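PDB 3FJ1: putative phosphosugar isomerase from Silicibacter pomeroyi DSS-3, which is of uncertain function but carries two SIS domains and probably binds phosphosugars or related carbohydrate derivatives, perhaps as an isomerase or aminotransferase. Local coordinates for residues P206-L217 and L233-V243. Sequence-based numbering, arbitrary orientation. Where two conformers were deposited one is given.
Sequences PSLFTLGRGTSL and LHAESYSSAEV
L233 lays its CD2 methyl beside P206, 4.0 Å from CB, where the segments begin to run parallel. At H234 a water accepts from the backbone N and bonds S207 OG, while H234 O receives L208 N. The A235 methyl meets L208 CB on the face turned to helix 217-231. E236 N donates to L208 O and E236 O accepts T210 N at 2.9 Å. In the conformer given, E236 (CG anti to its carbonyl carbon, chi1 -67°) runs alongside F209, OE1 at the ring edge and the carboxylate plane nearly perpendicular. Its OE2 takes H234 NE2 on the anti lone pair, in the H234 ring plane. S237 CB packs 3.3 Å from T210 OG1; on helix 217-231, S220 O bonds T210 OG1, and N221 and S220 bond S237 OG. Y238 CE1 lies 3.8 Å from F209 CD1, its CB touching L211 CD2. S240 N donates to G212 O at 2.9 Å, the last backbone bond across. A241 CB sits over one face of the R213 guanidinium, 3.4 Å from CZ. An alanine at R213 would probably uncover this methyl and cost D106 of the second subunit this salt bridge. V243 CG2 closes on L211 CD2. This parallel pair belongs to a right-handed beta-alpha-beta crossover: 235-239 is an outer strand within this chain, 208-212 pairs with 257-259 on its other side, and helices 250-253 and 267-279 cover F209, L211 and V243.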
loop_
_atom_site.group_PDB
_atom_site.type_symbol
_atom_site.label_atom_id
_atom_site.label_comp_id
_atom_site.label_asym_id
_atom_site.label_seq_id
_atom_site.Cartn_x
_atom_site.Cartn_y
_atom_site.Cartn_z
ATOM N N PRO A 206 24.498 7.588 -0.983
ATOM C CA PRO A 206 23.874 6.478 -1.699
ATOM C C PRO A 206 22.588 5.826 -1.163
ATOM O O PRO A 206 22.555 4.648 -0.887
ATOM C CB PRO A 206 25.039 5.476 -1.853
ATOM C CG PRO A 206 25.899 5.714 -0.721
ATOM C CD PRO A 206 25.749 7.176 -0.314
ATOM N N SER A 207 21.543 6.629 -1.032
ATOM C CA SER A 207 20.175 6.162 -0.757
ATOM C C SER A 207 19.288 7.174 -1.462
ATOM O O SER A 207 19.741 8.274 -1.781
ATOM C CB SER A 207 19.846 6.144 0.723
ATOM O OG SER A 207 20.434 5.030 1.317
ATOM N N LEU A 208 18.010 6.856 -1.615
ATOM C CA LEU A 208 17.157 7.736 -2.387
ATOM C C LEU A 208 15.748 7.812 -1.854
ATOM O O LEU A 208 15.168 6.796 -1.520
ATOM C CB LEU A 208 17.113 7.228 -3.821
ATOM C CG LEU A 208 16.198 7.965 -4.807
ATOM C CD1 LEU A 208 16.764 9.368 -5.082
ATOM C CD2 LEU A 208 15.996 7.154 -6.082
ATOM N N PHE A 209 15.196 9.032 -1.797
ATOM C CA PHE A 209 13.794 9.226 -1.511
ATOM C C PHE A 209 13.071 9.654 -2.789
ATOM O O PHE A 209 13.534 10.525 -3.512
ATOM C CB PHE A 209 13.567 10.258 -0.404
ATOM C CG PHE A 209 14.175 9.867 0.910
ATOM C CD1 PHE A 209 13.667 8.797 1.612
ATOM C CD2 PHE A 209 15.229 10.589 1.447
ATOM C CE1 PHE A 209 14.203 8.431 2.843
ATOM C CE2 PHE A 209 15.787 10.234 2.663
ATOM C CZ PHE A 209 15.266 9.142 3.364
ATOM N N THR A 210 12.007 8.945 -3.127
ATOM C CA THR A 210 11.156 9.320 -4.267
ATOM C C THR A 210 9.815 9.847 -3.746
ATOM O O THR A 210 9.322 9.407 -2.700
ATOM C CB THR A 210 10.953 8.138 -5.226
ATOM O OG1 THR A 210 10.338 7.048 -4.522
ATOM C CG2 THR A 210 12.328 7.708 -5.801
ATOM N N LEU A 211 9.264 10.820 -4.463
ATOM C CA LEU A 211 7.981 11.400 -4.139
ATOM C C LEU A 211 7.053 11.361 -5.340
ATOM O O LEU A 211 7.473 11.413 -6.499
ATOM C CB LEU A 211 8.117 12.865 -3.693
ATOM C CG LEU A 211 9.093 13.224 -2.575
ATOM C CD1 LEU A 211 9.021 14.775 -2.301
ATOM C CD2 LEU A 211 8.815 12.443 -1.327
ATOM N N GLY A 212 5.769 11.293 -5.037
ATOM C CA GLY A 212 4.722 11.375 -6.032
ATOM C C GLY A 212 3.507 12.020 -5.372
ATOM O O GLY A 212 3.464 12.174 -4.168
ATOM N N ARG A 213 2.548 12.426 -6.175
ATOM C CA ARG A 213 1.306 12.992 -5.670
ATOM C C ARG A 213 0.217 12.621 -6.671
ATOM O O ARG A 213 0.324 12.938 -7.843
ATOM C CB ARG A 213 1.438 14.508 -5.488
ATOM C CG ARG A 213 0.191 15.242 -4.961
ATOM C CD ARG A 213 -0.241 14.711 -3.584
ATOM N NE ARG A 213 -1.220 15.579 -2.909
ATOM C CZ ARG A 213 -2.041 15.153 -1.954
ATOM N NH1 ARG A 213 -2.049 13.877 -1.600
ATOM N NH2 ARG A 213 -2.900 15.977 -1.377
ATOM N N GLY A 214 -0.841 11.952 -6.205
ATOM C CA GLY A 214 -1.839 11.437 -7.134
ATOM C C GLY A 214 -1.246 10.321 -8.008
ATOM O O GLY A 214 -0.493 9.468 -7.536
ATOM N N THR A 215 -1.560 10.353 -9.297
ATOM C CA THR A 215 -1.182 9.274 -10.240
ATOM C C THR A 215 0.307 8.932 -10.189
ATOM O O THR A 215 0.677 7.726 -10.165
ATOM C CB THR A 215 -1.632 9.602 -11.671
ATOM O OG1 THR A 215 -3.009 10.003 -11.658
ATOM C CG2 THR A 215 -1.435 8.413 -12.651
ATOM N N SER A 216 1.164 9.959 -10.082
ATOM C CA SER A 216 2.608 9.754 -10.147
ATOM C C SER A 216 3.164 9.016 -8.917
ATOM O O SER A 216 4.313 8.570 -8.917
ATOM C CB SER A 216 3.312 11.100 -10.329
ATOM O OG SER A 216 3.283 11.852 -9.130
ATOM N N LEU A 217 2.364 8.924 -7.854
ATOM C CA LEU A 217 2.771 8.118 -6.710
ATOM C C LEU A 217 3.035 6.675 -7.111
ATOM O O LEU A 217 3.895 6.034 -6.524
ATOM C CB LEU A 217 1.737 8.159 -5.577
ATOM C CG LEU A 217 2.170 7.538 -4.241
ATOM C CD1 LEU A 217 3.480 8.065 -3.657
ATOM C CD2 LEU A 217 1.001 7.761 -3.239
ATOM N N LEU A 233 20.738 -0.666 -3.029
ATOM C CA LEU A 233 20.847 0.499 -2.174
ATOM C C LEU A 233 19.430 0.810 -1.734
ATOM O O LEU A 233 18.484 0.483 -2.438
ATOM C CB LEU A 233 21.461 1.697 -2.910
ATOM C CG LEU A 233 22.938 1.586 -3.309
ATOM C CD1 LEU A 233 23.265 2.700 -4.273
ATOM C CD2 LEU A 233 23.863 1.626 -2.094
ATOM N N HIS A 234 19.297 1.469 -0.596
ATOM C CA HIS A 234 17.998 1.719 -0.026
ATOM C C HIS A 234 17.284 2.866 -0.726
ATOM O O HIS A 234 17.918 3.851 -1.107
ATOM C CB HIS A 234 18.141 2.045 1.465
ATOM C CG HIS A 234 16.829 2.202 2.166
ATOM N ND1 HIS A 234 15.879 1.200 2.191
ATOM C CD2 HIS A 234 16.310 3.240 2.866
ATOM C CE1 HIS A 234 14.831 1.617 2.880
ATOM N NE2 HIS A 234 15.064 2.855 3.293
ATOM N N ALA A 235 15.981 2.700 -0.911
ATOM C CA ALA A 235 15.112 3.756 -1.384
ATOM C C ALA A 235 13.752 3.663 -0.716
ATOM O O ALA A 235 13.318 2.568 -0.307
ATOM C CB ALA A 235 14.958 3.716 -2.900
ATOM N N GLU A 236 13.064 4.797 -0.615
ATOM C CA GLU A 236 11.711 4.848 -0.036
ATOM C C GLU A 236 10.873 5.852 -0.817
ATOM O O GLU A 236 11.363 6.947 -1.120
ATOM C CB GLU A 236 11.731 5.266 1.437
ATOM C CG GLU A 236 12.374 4.284 2.394
ATOM C CD GLU A 236 12.508 4.847 3.809
ATOM O OE1 GLU A 236 11.655 5.659 4.242
ATOM O OE2 GLU A 236 13.474 4.487 4.494
ATOM N N SER A 237 9.635 5.466 -1.131
ATOM C CA SER A 237 8.684 6.312 -1.827
ATOM C C SER A 237 7.627 6.908 -0.877
ATOM O O SER A 237 7.046 6.202 -0.034
ATOM C CB SER A 237 7.964 5.508 -2.906
ATOM O OG SER A 237 7.033 6.337 -3.564
ATOM N N TYR A 238 7.313 8.178 -1.073
ATOM C CA TYR A 238 6.335 8.841 -0.247
ATOM C C TYR A 238 5.426 9.710 -1.055
ATOM O O TYR A 238 5.839 10.243 -2.094
ATOM C CB TYR A 238 7.027 9.807 0.722
ATOM C CG TYR A 238 7.870 9.158 1.787
ATOM C CD1 TYR A 238 9.230 8.907 1.589
ATOM C CD2 TYR A 238 7.317 8.849 3.003
ATOM C CE1 TYR A 238 10.005 8.318 2.595
ATOM C CE2 TYR A 238 8.063 8.283 3.992
ATOM C CZ TYR A 238 9.392 7.999 3.778
ATOM O OH TYR A 238 10.085 7.420 4.838
ATOM N N SER A 239 4.192 9.883 -0.563
ATOM C CA SER A 239 3.373 10.959 -1.063
ATOM C C SER A 239 4.062 12.253 -0.616
ATOM O O SER A 239 4.456 12.384 0.545
ATOM C CB SER A 239 1.950 10.911 -0.486
ATOM O OG SER A 239 1.192 12.058 -0.880
ATOM N N SER A 240 4.095 13.247 -1.499
ATOM C CA SER A 240 4.650 14.564 -1.179
ATOM C C SER A 240 3.783 15.261 -0.096
ATOM O O SER A 240 4.244 16.132 0.640
ATOM C CB SER A 240 4.732 15.392 -2.467
ATOM O OG SER A 240 3.471 15.504 -3.091
ATOM N N ALA A 241 2.512 14.866 -0.010
ATOM C CA ALA A 241 1.617 15.395 1.021
ATOM C C ALA A 241 1.859 14.752 2.384
ATOM O O ALA A 241 1.330 15.225 3.385
ATOM C CB ALA A 241 0.173 15.187 0.604
ATOM N N GLU A 242 2.583 13.640 2.431
ATOM C CA GLU A 242 2.866 12.966 3.684
ATOM C C GLU A 242 4.318 12.990 4.114
ATOM O O GLU A 242 4.615 12.732 5.284
ATOM C CB GLU A 242 2.429 11.505 3.569
ATOM C CG GLU A 242 0.960 11.351 3.225
ATOM C CD GLU A 242 0.015 11.866 4.313
ATOM O OE1 GLU A 242 0.433 12.026 5.491
ATOM O OE2 GLU A 242 -1.157 12.126 3.978
ATOM N N VAL A 243 5.219 13.298 3.188
ATOM C CA VAL A 243 6.667 13.175 3.456
ATOM C C VAL A 243 7.147 14.021 4.635
ATOM O O VAL A 243 8.051 13.605 5.376
ATOM C CB VAL A 243 7.501 13.445 2.193
ATOM C CG1 VAL A 243 7.398 14.916 1.760
ATOM C CG2 VAL A 243 8.931 13.045 2.424
HETATM O O HOH W 1 21.492 2.128 1.095
#